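Local atomic coordinates of enoyl-CoA hydratase/isomerase family protein (Pseudomonas syringae pv. tomato, PDB entry 3OT6), a protein that belongs to the enoyl-CoA hydratase/isomerase (crotonase) family and probably acts on an acyl-CoA thioester, though its own substrate and reaction are not established. Residues A100-A105 / E184-A189; G109-L114 / M137-A142; Y118-A123 / L191-Q196; G143-R148 / L217-A222. All blocks are in the same frame, centred on the assembly; numbering follows the deposited sequence.

Interaction 1: residues A100-A105 / E184-A189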
loop_
_atom_site.group_PDB
_atom_site.type_symbol
_atom_site.label_atom_id
_atom_site.label_comp_id
_atom_site.label_asym_id
_atom_site.label_seq_id
_atom_site.Cartn_x
_atom_site.Cartn_y
_atom_site.Cartn_z
ATOM N N ALA A 100 8.344 -2.034 0.882
ATOM C CA ALA A 100 9.283 -2.678 1.779
ATOM C C ALA A 100 8.703 -2.518 3.175
ATOM O O ALA A 100 8.822 -1.422 3.791
ATOM C CB ALA A 100 10.638 -1.998 1.693
ATOM N N CYS A 101 8.102 -3.578 3.703
ATOM C CA CYS A 101 7.337 -3.416 4.914
ATOM C C CYS A 101 8.209 -3.729 6.133
ATOM O O CYS A 101 8.642 -4.862 6.276
ATOM C CB CYS A 101 6.069 -4.277 4.850
ATOM S SG CYS A 101 5.338 -4.559 6.451
ATOM N N PRO A 102 8.500 -2.715 6.999
ATOM C CA PRO A 102 9.468 -2.995 8.090
ATOM C C PRO A 102 8.894 -3.650 9.376
ATOM O O PRO A 102 9.613 -3.797 10.353
ATOM C CB PRO A 102 10.144 -1.628 8.355
ATOM C CG PRO A 102 9.311 -0.598 7.697
ATOM C CD PRO A 102 8.135 -1.286 6.984
ATOM N N GLY A 103 7.639 -4.089 9.359
ATOM C CA GLY A 103 7.059 -4.737 10.516
ATOM C C GLY A 103 5.590 -5.039 10.295
ATOM O O GLY A 103 5.233 -5.925 9.460
ATOM N N HIS A 104 4.743 -4.345 11.060
ATOM C CA HIS A 104 3.272 -4.476 10.996
ATOM C C HIS A 104 2.716 -3.759 9.773
ATOM O O HIS A 104 3.212 -2.682 9.382
ATOM C CB HIS A 104 2.638 -3.797 12.233
ATOM C CG HIS A 104 2.976 -4.454 13.530
ATOM N ND1 HIS A 104 3.713 -3.827 14.507
ATOM C CD2 HIS A 104 2.687 -5.687 14.006
ATOM C CE1 HIS A 104 3.873 -4.647 15.530
ATOM N NE2 HIS A 104 3.261 -5.785 15.249
ATOM N N ALA A 105 1.637 -4.282 9.214
ATOM C CA ALA A 105 0.883 -3.562 8.187
ATOM C C ALA A 105 -0.600 -3.943 8.325
ATOM O O ALA A 105 -0.984 -5.095 8.095
ATOM C CB ALA A 105 1.441 -3.906 6.787
ATOM N N GLU A 184 17.173 -6.732 9.216
ATOM C CA GLU A 184 18.441 -6.122 8.765
ATOM C C GLU A 184 18.600 -6.228 7.254
ATOM O O GLU A 184 19.078 -5.304 6.616
ATOM C CB GLU A 184 19.671 -6.709 9.514
ATOM C CG GLU A 184 19.586 -6.521 11.047
ATOM C CD GLU A 184 18.700 -7.607 11.721
ATOM O OE1 GLU A 184 18.586 -8.749 11.165
ATOM O OE2 GLU A 184 18.123 -7.309 12.804
ATOM N N GLU A 185 18.171 -7.343 6.674
ATOM C CA GLU A 185 18.220 -7.507 5.223
ATOM C C GLU A 185 17.255 -6.630 4.412
ATOM O O GLU A 185 17.425 -6.498 3.222
ATOM C CB GLU A 185 18.026 -8.968 4.865
ATOM C CG GLU A 185 19.063 -9.871 5.477
ATOM C CD GLU A 185 18.617 -11.325 5.502
ATOM O OE1 GLU A 185 17.382 -11.598 5.663
ATOM O OE2 GLU A 185 19.517 -12.207 5.358
ATOM N N LEU A 186 16.280 -5.984 5.051
ATOM C CA LEU A 186 15.209 -5.313 4.326
ATOM C C LEU A 186 15.648 -4.283 3.266
ATOM O O LEU A 186 15.243 -4.374 2.100
ATOM C CB LEU A 186 14.172 -4.724 5.277
ATOM C CG LEU A 186 13.014 -4.024 4.569
ATOM C CD1 LEU A 186 12.193 -5.006 3.716
ATOM C CD2 LEU A 186 12.147 -3.347 5.568
ATOM N N GLN A 187 16.449 -3.300 3.651
ATOM C CA GLN A 187 16.867 -2.281 2.703
ATOM C C GLN A 187 17.631 -2.952 1.537
ATOM O O GLN A 187 17.380 -2.653 0.358
ATOM C CB GLN A 187 17.748 -1.267 3.416
ATOM C CG GLN A 187 18.118 -0.005 2.592
ATOM C CD GLN A 187 19.377 0.697 3.161
ATOM O OE1 GLN A 187 19.279 1.720 3.882
ATOM N NE2 GLN A 187 20.560 0.120 2.869
ATOM N N GLY A 188 18.511 -3.899 1.872
ATOM C CA GLY A 188 19.333 -4.563 0.900
ATOM C C GLY A 188 18.519 -5.429 -0.023
ATOM O O GLY A 188 18.815 -5.524 -1.227
ATOM N N ALA A 189 17.499 -6.095 0.509
ATOM C CA ALA A 189 16.674 -6.957 -0.348
ATOM C C ALA A 189 15.866 -6.093 -1.364
ATOM O O ALA A 189 15.760 -6.447 -2.576
ATOM C CB ALA A 189 15.786 -7.850 0.486
#
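Ala100 ends a parallel strand of the larger sheet in this crotonase fold, and its CB points at Leu186 of helix 186-197. No hydrogen bond crosses the contact; Leu186 meets the strand end with its two methyls. CB of Ala100 meets CD1 of Leu186 at 3.9 Å. The backbone of Ala100 is also hydrogen-bonded to strand 50-54, to Val53 and to the hydroxyl of Thr54. At Cys101 the CB turns away from the helix. The backbone oxygen of Cys101 instead lies 3.9 Å from CD2 of Leu186, a van der Waals approach to a methyl. Pro102 then bends the chain out of the first strand toward strand 103-106, and it meets the same methyl. Leu186 reaches both places because its CG lies opposite the backbone N (chi1 -179°), which carries the fork out toward the strand. One methyl serves Ala100 and the other serves Cys101 and Pro102. Ile120 and Val122 of strand 118-122 also touch Leu186, so the leucine is buried between helix and sheet. CD2 of Leu186 lies 3.7 Å from Pro102 CA and 3.8 Å from Pro102 CB.

Interaction 2: residues G109-L114 / M137-A142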
loop_
_atom_site.group_PDB
_atom_site.type_symbol
_atom_site.label_atom_id
_atom_site.label_comp_id
_atom_site.label_asym_id
_atom_site.label_seq_id
_atom_site.Cartn_x
_atom_site.Cartn_y
_atom_site.Cartn_z
ATOM N N GLY A 109 -2.881 0.210 5.905
ATOM C CA GLY A 109 -1.463 -0.105 5.778
ATOM C C GLY A 109 -1.260 -1.424 5.013
ATOM O O GLY A 109 -0.300 -1.581 4.250
ATOM N N ALA A 110 -2.126 -2.406 5.217
ATOM C CA ALA A 110 -1.956 -3.617 4.429
ATOM C C ALA A 110 -2.486 -3.421 2.974
ATOM O O ALA A 110 -2.030 -4.128 2.057
ATOM C CB ALA A 110 -2.590 -4.852 5.109
ATOM N N PHE A 111 -3.435 -2.502 2.763
ATOM C CA PHE A 111 -3.792 -2.147 1.409
ATOM C C PHE A 111 -2.658 -1.563 0.588
ATOM O O PHE A 111 -2.640 -1.684 -0.637
ATOM C CB PHE A 111 -5.024 -1.289 1.350
ATOM C CG PHE A 111 -6.278 -2.080 1.623
ATOM C CD1 PHE A 111 -6.604 -3.195 0.824
ATOM C CD2 PHE A 111 -7.113 -1.757 2.674
ATOM C CE1 PHE A 111 -7.794 -3.959 1.080
ATOM C CE2 PHE A 111 -8.251 -2.493 2.941
ATOM C CZ PHE A 111 -8.603 -3.604 2.163
ATOM N N LEU A 112 -1.687 -0.950 1.238
ATOM C CA LEU A 112 -0.583 -0.407 0.475
ATOM C C LEU A 112 0.179 -1.546 -0.185
ATOM O O LEU A 112 0.650 -1.352 -1.315
ATOM C CB LEU A 112 0.383 0.416 1.325
ATOM C CG LEU A 112 -0.158 1.650 2.010
ATOM C CD1 LEU A 112 1.034 2.299 2.800
ATOM C CD2 LEU A 112 -0.694 2.565 0.980
ATOM N N LEU A 113 0.327 -2.693 0.501
ATOM C CA LEU A 113 1.006 -3.882 -0.081
ATOM C C LEU A 113 0.255 -4.526 -1.279
ATOM O O LEU A 113 0.860 -5.232 -2.126
ATOM C CB LEU A 113 1.285 -4.956 0.981
ATOM C CG LEU A 113 2.046 -4.561 2.271
ATOM C CD1 LEU A 113 1.653 -5.523 3.401
ATOM C CD2 LEU A 113 3.553 -4.567 1.979
ATOM N N LEU A 114 -1.056 -4.320 -1.310
ATOM C CA LEU A 114 -1.905 -4.799 -2.354
ATOM C C LEU A 114 -1.956 -3.803 -3.537
ATOM O O LEU A 114 -2.670 -4.037 -4.515
ATOM C CB LEU A 114 -3.309 -5.076 -1.781
ATOM C CG LEU A 114 -3.340 -6.141 -0.655
ATOM C CD1 LEU A 114 -4.756 -6.643 -0.338
ATOM C CD2 LEU A 114 -2.439 -7.348 -0.943
HETATM N N MSE A 137 -16.059 -2.318 11.432
HETATM C CA MSE A 137 -16.219 -1.712 10.076
HETATM C C MSE A 137 -16.572 -2.702 8.936
HETATM O O MSE A 137 -15.904 -3.682 8.768
HETATM C CB MSE A 137 -14.903 -1.056 9.730
HETATM C CG MSE A 137 -14.234 -0.563 10.988
HETATM SE SE MSE A 137 -13.677 1.295 10.958
HETATM C CE MSE A 137 -11.797 0.925 10.519
ATOM N N THR A 138 -17.657 -2.475 8.232
ATOM C CA THR A 138 -17.931 -3.185 7.022
ATOM C C THR A 138 -16.949 -2.697 5.965
ATOM O O THR A 138 -16.810 -1.479 5.754
ATOM C CB THR A 138 -19.307 -2.869 6.580
ATOM O OG1 THR A 138 -20.189 -3.259 7.631
ATOM C CG2 THR A 138 -19.660 -3.620 5.259
HETATM N N MSE A 139 -16.253 -3.640 5.326
HETATM C CA MSE A 139 -15.238 -3.327 4.354
HETATM C C MSE A 139 -15.894 -2.590 3.166
HETATM O O MSE A 139 -17.016 -2.947 2.728
HETATM C CB MSE A 139 -14.508 -4.587 3.901
HETATM C CG MSE A 139 -13.254 -4.339 2.962
HETATM SE SE MSE A 139 -11.880 -3.624 4.076
HETATM C CE MSE A 139 -11.212 -5.311 4.859
ATOM N N HIS A 140 -15.182 -1.559 2.692
ATOM C CA HIS A 140 -15.567 -0.811 1.523
ATOM C C HIS A 140 -15.260 -1.576 0.234
ATOM O O HIS A 140 -14.397 -2.455 0.204
ATOM C CB HIS A 140 -14.890 0.573 1.543
ATOM C CG HIS A 140 -13.384 0.550 1.639
ATOM N ND1 HIS A 140 -12.689 -0.266 2.505
ATOM C CD2 HIS A 140 -12.445 1.297 1.009
ATOM C CE1 HIS A 140 -11.393 -0.024 2.409
ATOM N NE2 HIS A 140 -11.219 0.914 1.495
ATOM N N HIS A 141 -15.978 -1.260 -0.837
ATOM C CA HIS A 141 -15.719 -1.882 -2.120
ATOM C C HIS A 141 -14.252 -1.807 -2.576
ATOM O O HIS A 141 -13.674 -2.818 -2.963
ATOM C CB HIS A 141 -16.670 -1.367 -3.188
ATOM C CG HIS A 141 -18.059 -1.881 -3.056
ATOM N ND1 HIS A 141 -18.383 -3.211 -3.246
ATOM C CD2 HIS A 141 -19.218 -1.255 -2.733
ATOM C CE1 HIS A 141 -19.688 -3.372 -3.081
ATOM N NE2 HIS A 141 -20.215 -2.202 -2.773
ATOM N N ALA A 142 -13.637 -0.643 -2.508
ATOM C CA ALA A 142 -12.256 -0.514 -2.918
ATOM C C ALA A 142 -11.357 -1.546 -2.232
ATOM O O ALA A 142 -10.547 -2.199 -2.898
ATOM C CB ALA A 142 -11.752 0.902 -2.662
#
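Phe111 sits on helix 108-113, while Met139 and His140 lie on the extended chain that enters helix 141-150; the backbones stay well apart, with CA of Phe111 and CA of Ala142 9.6 Å from each other. Side chains bridge the gap in this part of the crotonase fold, through a Met-aromatic contact and an offset edge-to-face ring pair. Phe111 reaches across with its CE2 and CZ end. Met139, present as selenomethionine, arrives from the opposite direction. Its chain starts with CG opposite the backbone N and then bends at chi2 (73°) and chi3 (81°), which places SE at the edge of the phenyl ring, near its plane. SE of Met139 is 5.0 Å from the centroid of the Phe111 ring.

His140 presents its ring edge to the face of Phe111. The ring planes stand at 89°, and the centroids are 5.8 Å apart. This histidine is at the N-cap position of helix 141-150 and also touches Asp227, Val80 and Ser84. A bound methylpentanediol, probably from the crystallisation liquor, lies about 3 Å from its side chain. Phe111 also packs on Leu146 and Leu130, which buries the ring further. At its far end, CZ of Phe111 touches SE of Met139 at 3.8 Å, and CE2 of Phe111 lies 4.0 Å from CE1 of His140.

Interaction 3: residues Y118-A123 / L191-Q196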
loop_
_atom_site.group_PDB
_atom_site.type_symbol
_atom_site.label_atom_id
_atom_site.label_comp_id
_atom_site.label_asym_id
_atom_site.label_seq_id
_atom_site.Cartn_x
_atom_site.Cartn_y
_atom_site.Cartn_z
ATOM N N TYR A 118 5.822 -5.202 -6.255
ATOM C CA TYR A 118 6.638 -6.167 -5.569
ATOM C C TYR A 118 6.551 -5.788 -4.066
ATOM O O TYR A 118 6.612 -4.569 -3.709
ATOM C CB TYR A 118 8.143 -6.115 -6.057
ATOM C CG TYR A 118 8.854 -7.390 -5.644
ATOM C CD1 TYR A 118 8.886 -8.485 -6.504
ATOM C CD2 TYR A 118 9.362 -7.547 -4.362
ATOM C CE1 TYR A 118 9.455 -9.703 -6.126
ATOM C CE2 TYR A 118 9.959 -8.795 -3.941
ATOM C CZ TYR A 118 9.980 -9.859 -4.835
ATOM O OH TYR A 118 10.494 -11.091 -4.509
ATOM N N ARG A 119 6.464 -6.782 -3.179
ATOM C CA ARG A 119 6.292 -6.478 -1.742
ATOM C C ARG A 119 7.238 -7.283 -0.928
ATOM O O ARG A 119 7.298 -8.477 -1.084
ATOM C CB ARG A 119 4.860 -6.782 -1.271
ATOM C CG ARG A 119 3.781 -5.837 -1.824
ATOM C CD ARG A 119 3.223 -6.252 -3.185
ATOM N NE ARG A 119 3.190 -7.714 -3.324
ATOM C CZ ARG A 119 2.157 -8.490 -2.958
ATOM N NH1 ARG A 119 1.015 -7.943 -2.499
ATOM N NH2 ARG A 119 2.263 -9.825 -3.070
ATOM N N ILE A 120 7.945 -6.657 -0.010
ATOM C CA ILE A 120 8.906 -7.381 0.857
ATOM C C ILE A 120 8.626 -7.071 2.288
ATOM O O ILE A 120 8.461 -5.886 2.664
ATOM C CB ILE A 120 10.382 -6.960 0.587
ATOM C CG1 ILE A 120 10.683 -7.083 -0.907
ATOM C CG2 ILE A 120 11.356 -7.842 1.418
ATOM C CD1 ILE A 120 12.151 -6.661 -1.297
ATOM N N GLY A 121 8.558 -8.105 3.100
ATOM C CA GLY A 121 8.296 -7.887 4.524
ATOM C C GLY A 121 9.447 -8.404 5.365
ATOM O O GLY A 121 10.380 -8.974 4.828
ATOM N N VAL A 122 9.382 -8.221 6.677
ATOM C CA VAL A 122 10.493 -8.659 7.568
ATOM C C VAL A 122 9.973 -9.676 8.555
ATOM O O VAL A 122 8.841 -9.529 9.041
ATOM C CB VAL A 122 11.240 -7.457 8.267
ATOM C CG1 VAL A 122 11.916 -6.626 7.217
ATOM C CG2 VAL A 122 10.283 -6.581 9.032
ATOM N N ALA A 123 10.759 -10.721 8.811
ATOM C CA ALA A 123 10.451 -11.741 9.856
ATOM C C ALA A 123 10.411 -11.155 11.273
ATOM O O ALA A 123 11.219 -10.272 11.627
ATOM C CB ALA A 123 11.515 -12.854 9.811
ATOM N N LEU A 191 16.707 -2.961 -2.542
ATOM C CA LEU A 191 17.644 -2.568 -3.614
ATOM C C LEU A 191 17.993 -3.729 -4.561
ATOM O O LEU A 191 18.168 -3.541 -5.773
ATOM C CB LEU A 191 18.886 -1.881 -3.040
ATOM C CG LEU A 191 18.540 -0.589 -2.284
ATOM C CD1 LEU A 191 19.782 0.012 -1.615
ATOM C CD2 LEU A 191 17.899 0.447 -3.205
ATOM N N ALA A 192 18.063 -4.937 -4.048
ATOM C CA ALA A 192 18.359 -6.028 -4.929
ATOM C C ALA A 192 17.221 -6.309 -5.963
ATOM O O ALA A 192 17.505 -6.689 -7.106
ATOM C CB ALA A 192 18.687 -7.278 -4.106
ATOM N N VAL A 193 15.950 -6.164 -5.537
ATOM C CA VAL A 193 14.790 -6.284 -6.404
ATOM C C VAL A 193 14.726 -5.093 -7.348
ATOM O O VAL A 193 14.428 -5.230 -8.541
ATOM C CB VAL A 193 13.482 -6.325 -5.580
ATOM C CG1 VAL A 193 12.238 -6.221 -6.522
ATOM C CG2 VAL A 193 13.416 -7.606 -4.781
ATOM N N ALA A 194 14.986 -3.910 -6.820
ATOM C CA ALA A 194 15.099 -2.737 -7.660
ATOM C C ALA A 194 16.145 -2.963 -8.758
ATOM O O ALA A 194 15.891 -2.617 -9.919
ATOM C CB ALA A 194 15.444 -1.555 -6.844
ATOM N N ALA A 195 17.297 -3.569 -8.410
ATOM C CA ALA A 195 18.360 -3.766 -9.368
ATOM C C ALA A 195 17.847 -4.647 -10.491
ATOM O O ALA A 195 18.175 -4.396 -11.657
ATOM C CB ALA A 195 19.647 -4.370 -8.690
ATOM N N GLN A 196 17.044 -5.671 -10.157
ATOM C CA GLN A 196 16.487 -6.553 -11.201
ATOM C C GLN A 196 15.391 -5.870 -12.023
ATOM O O GLN A 196 15.199 -6.189 -13.202
ATOM C CB GLN A 196 15.981 -7.894 -10.644
ATOM C CG GLN A 196 17.067 -8.779 -9.966
ATOM C CD GLN A 196 18.222 -9.159 -10.933
ATOM O OE1 GLN A 196 19.376 -8.696 -10.777
ATOM N NE2 GLN A 196 17.893 -9.972 -11.959
#
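The Tyr118 ring carries a Val193 methyl over one face, and CG1 of Ile120, from the same strand, lies at its edge in the ring plane. The face contact is a CH-pi interaction. CG1 of Val193 stands 3.9 Å from the centroid of the Tyr118 ring, 20° off the ring normal. It sits nearer the root of the ring than the hydroxyl end, since CG of Tyr118 is its closest atom at 3.7 Å. The second methyl of Val193 reaches further along the ring, with CG2 of Val193 3.8 Å from CE2 of Tyr118. That same CG2 also meets CD1 of Ile120 at 3.8 Å, so the two methyls of one valine cover both strand residues. Ile120 gets there by an extended chain, with chi2 at 179°, which pushes CD1 out toward the helix. No hydrogen bond crosses this contact. Tyr118 remains partly exposed, while Ile120 is buried. Strand 118-122 runs between strands 97-100 and 179-181 in the larger sheet, and helix 186-197 packs on it from one side. Tyr118 also touches Lys179, and Ile120 touches Val181 and Leu186; Ala194 of the helix leans on Val16 of strand 16-21.

Interaction 4: residues G143-R148 / L217-A222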
loop_
_atom_site.group_PDB
_atom_site.type_symbol
_atom_site.label_atom_id
_atom_site.label_comp_id
_atom_site.label_asym_id
_atom_site.label_seq_id
_atom_site.Cartn_x
_atom_site.Cartn_y
_atom_site.Cartn_z
ATOM N N GLY A 143 -11.489 -1.714 -0.910
ATOM C CA GLY A 143 -10.619 -2.612 -0.189
ATOM C C GLY A 143 -10.936 -4.054 -0.569
ATOM O O GLY A 143 -10.037 -4.913 -0.741
ATOM N N ILE A 144 -12.214 -4.366 -0.692
ATOM C CA ILE A 144 -12.587 -5.727 -1.045
ATOM C C ILE A 144 -11.889 -6.049 -2.352
ATOM O O ILE A 144 -11.260 -7.103 -2.486
ATOM C CB ILE A 144 -14.091 -5.843 -1.243
ATOM C CG1 ILE A 144 -14.815 -5.789 0.138
ATOM C CG2 ILE A 144 -14.389 -7.060 -2.091
ATOM C CD1 ILE A 144 -16.323 -5.542 0.061
ATOM N N GLU A 145 -11.983 -5.102 -3.289
ATOM C CA GLU A 145 -11.508 -5.295 -4.651
ATOM C C GLU A 145 -9.962 -5.311 -4.771
ATOM O O GLU A 145 -9.406 -6.116 -5.547
ATOM C CB GLU A 145 -12.176 -4.298 -5.617
ATOM C CG GLU A 145 -13.726 -4.536 -5.850
ATOM C CD GLU A 145 -14.108 -6.014 -6.085
ATOM O OE1 GLU A 145 -13.321 -6.747 -6.712
ATOM O OE2 GLU A 145 -15.205 -6.469 -5.613
ATOM N N LEU A 146 -9.268 -4.509 -3.957
ATOM C CA LEU A 146 -7.812 -4.631 -3.872
ATOM C C LEU A 146 -7.431 -5.973 -3.315
ATOM O O LEU A 146 -6.461 -6.572 -3.744
ATOM C CB LEU A 146 -7.224 -3.558 -2.971
ATOM C CG LEU A 146 -7.308 -2.076 -3.430
ATOM C CD1 LEU A 146 -6.914 -1.144 -2.271
ATOM C CD2 LEU A 146 -6.404 -1.840 -4.572
ATOM N N ALA A 147 -8.180 -6.480 -2.346
ATOM C CA ALA A 147 -7.807 -7.764 -1.733
ATOM C C ALA A 147 -8.130 -8.905 -2.677
ATOM O O ALA A 147 -7.343 -9.832 -2.857
ATOM C CB ALA A 147 -8.468 -7.941 -0.439
ATOM N N ARG A 148 -9.243 -8.772 -3.380
ATOM C CA ARG A 148 -9.687 -9.832 -4.256
ATOM C C ARG A 148 -8.671 -10.082 -5.327
ATOM O O ARG A 148 -8.456 -11.216 -5.731
ATOM C CB ARG A 148 -11.039 -9.499 -4.884
ATOM C CG ARG A 148 -11.685 -10.760 -5.499
ATOM C CD ARG A 148 -12.915 -10.491 -6.386
ATOM N NE ARG A 148 -13.917 -9.586 -5.798
ATOM C CZ ARG A 148 -14.884 -10.007 -4.986
ATOM N NH1 ARG A 148 -14.993 -11.350 -4.671
ATOM N NH2 ARG A 148 -15.739 -9.079 -4.501
ATOM N N LEU A 217 -8.469 -1.411 -12.512
ATOM C CA LEU A 217 -8.524 0.071 -12.460
ATOM C C LEU A 217 -9.950 0.592 -12.683
ATOM O O LEU A 217 -10.405 1.433 -11.966
ATOM C CB LEU A 217 -7.538 0.691 -13.458
ATOM C CG LEU A 217 -6.070 1.004 -13.082
ATOM C CD1 LEU A 217 -5.562 0.593 -11.682
ATOM C CD2 LEU A 217 -5.038 0.660 -14.156
ATOM N N ASP A 218 -10.685 0.076 -13.653
ATOM C CA ASP A 218 -12.065 0.528 -13.808
ATOM C C ASP A 218 -12.905 0.195 -12.597
ATOM O O ASP A 218 -13.644 1.042 -12.133
ATOM C CB ASP A 218 -12.697 -0.021 -15.107
ATOM C CG ASP A 218 -11.958 0.479 -16.349
ATOM O OD1 ASP A 218 -11.195 1.517 -16.232
ATOM O OD2 ASP A 218 -12.124 -0.166 -17.417
ATOM N N THR A 219 -12.786 -1.036 -12.107
ATOM C CA THR A 219 -13.436 -1.502 -10.911
ATOM C C THR A 219 -13.153 -0.638 -9.670
ATOM O O THR A 219 -14.067 -0.379 -8.856
ATOM C CB THR A 219 -13.008 -2.940 -10.600
ATOM O OG1 THR A 219 -13.417 -3.785 -11.667
ATOM C CG2 THR A 219 -13.641 -3.421 -9.300
ATOM N N LEU A 220 -11.901 -0.234 -9.494
ATOM C CA LEU A 220 -11.554 0.681 -8.421
ATOM C C LEU A 220 -12.229 2.055 -8.611
ATOM O O LEU A 220 -12.667 2.627 -7.615
ATOM C CB LEU A 220 -10.025 0.832 -8.250
ATOM C CG LEU A 220 -9.272 -0.335 -7.587
ATOM C CD1 LEU A 220 -7.708 -0.208 -7.731
ATOM C CD2 LEU A 220 -9.688 -0.474 -6.128
ATOM N N ASP A 221 -12.286 2.595 -9.841
ATOM C CA ASP A 221 -12.974 3.874 -10.082
ATOM C C ASP A 221 -14.504 3.779 -9.713
ATOM O O ASP A 221 -15.023 4.667 -9.054
ATOM C CB ASP A 221 -12.764 4.397 -11.537
ATOM C CG ASP A 221 -11.307 4.750 -11.836
ATOM O OD1 ASP A 221 -10.482 4.923 -10.907
ATOM O OD2 ASP A 221 -10.930 4.801 -13.026
ATOM N N ALA A 222 -15.186 2.713 -10.145
ATOM C CA ALA A 222 -16.569 2.472 -9.811
ATOM C C ALA A 222 -16.709 2.365 -8.295
ATOM O O ALA A 222 -17.576 3.004 -7.719
ATOM C CB ALA A 222 -17.114 1.191 -10.506
#
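The carboxylate of Glu145 is gripped by Arg148, one turn further along the same helix, while its aliphatic part packs on Thr219 of helix 202-230. Arg148 binds side-on with two nitrogens: NH2 lies 2.9 Å from OE2 of Glu145, and NE lies 3.0 Å from OE1 of Glu145. Both bonds are nearly straight, at 166° and 165°. They use the syn side of each oxygen and keep close to the guanidinium plane, but stand somewhat out of the carboxylate plane. This salt bridge fixes the rotation of the carboxylate. Glu145 bends at chi2 (-45°), and its CG touches CG2 of Thr219 at 3.6 Å. Thr219 meets Glu145 with this methyl, while its OG1 is hydrogen-bonded to the backbone oxygen of Gly215 in its own helix. The two side chains cross at about a right angle. Deeper in, Leu146 and Leu220 cross in the same manner. CD2 of Leu146 lies 3.8 Å from CD1 of Leu220 and 3.9 Å from CD2 of Leu220. Leu91 of helix 73-91 touches both leucines, so three helices meet at this point. The long C-terminal helix 202-230 packs here on helix 141-150 of the crotonase core, with an intrahelical salt bridge bordering an apolar seam.

Going from the N terminus, the first of these contacts to open is interaction 1, at the end of strand 97-100. Helix 108-113 opens interaction 2, and strand 118-122 opens interaction 3. The chain leading into helix 141-150 closes interaction 2, and the helix itself opens interaction 4. Helix 186-197 closes interaction 1, then interaction 3; helix 202-230 closes interaction 4. Interaction 2 therefore lies within the span of interaction 1. Interactions 1 and 3 cross, and each crosses interaction 4; interaction 2 crosses interaction 3 and closes before interaction 4 opens. Interactions 1 and 3 fasten one helix to the larger sheet. Interactions 2 and 4 share helix 141-150 on the opposite side of the chain's centre.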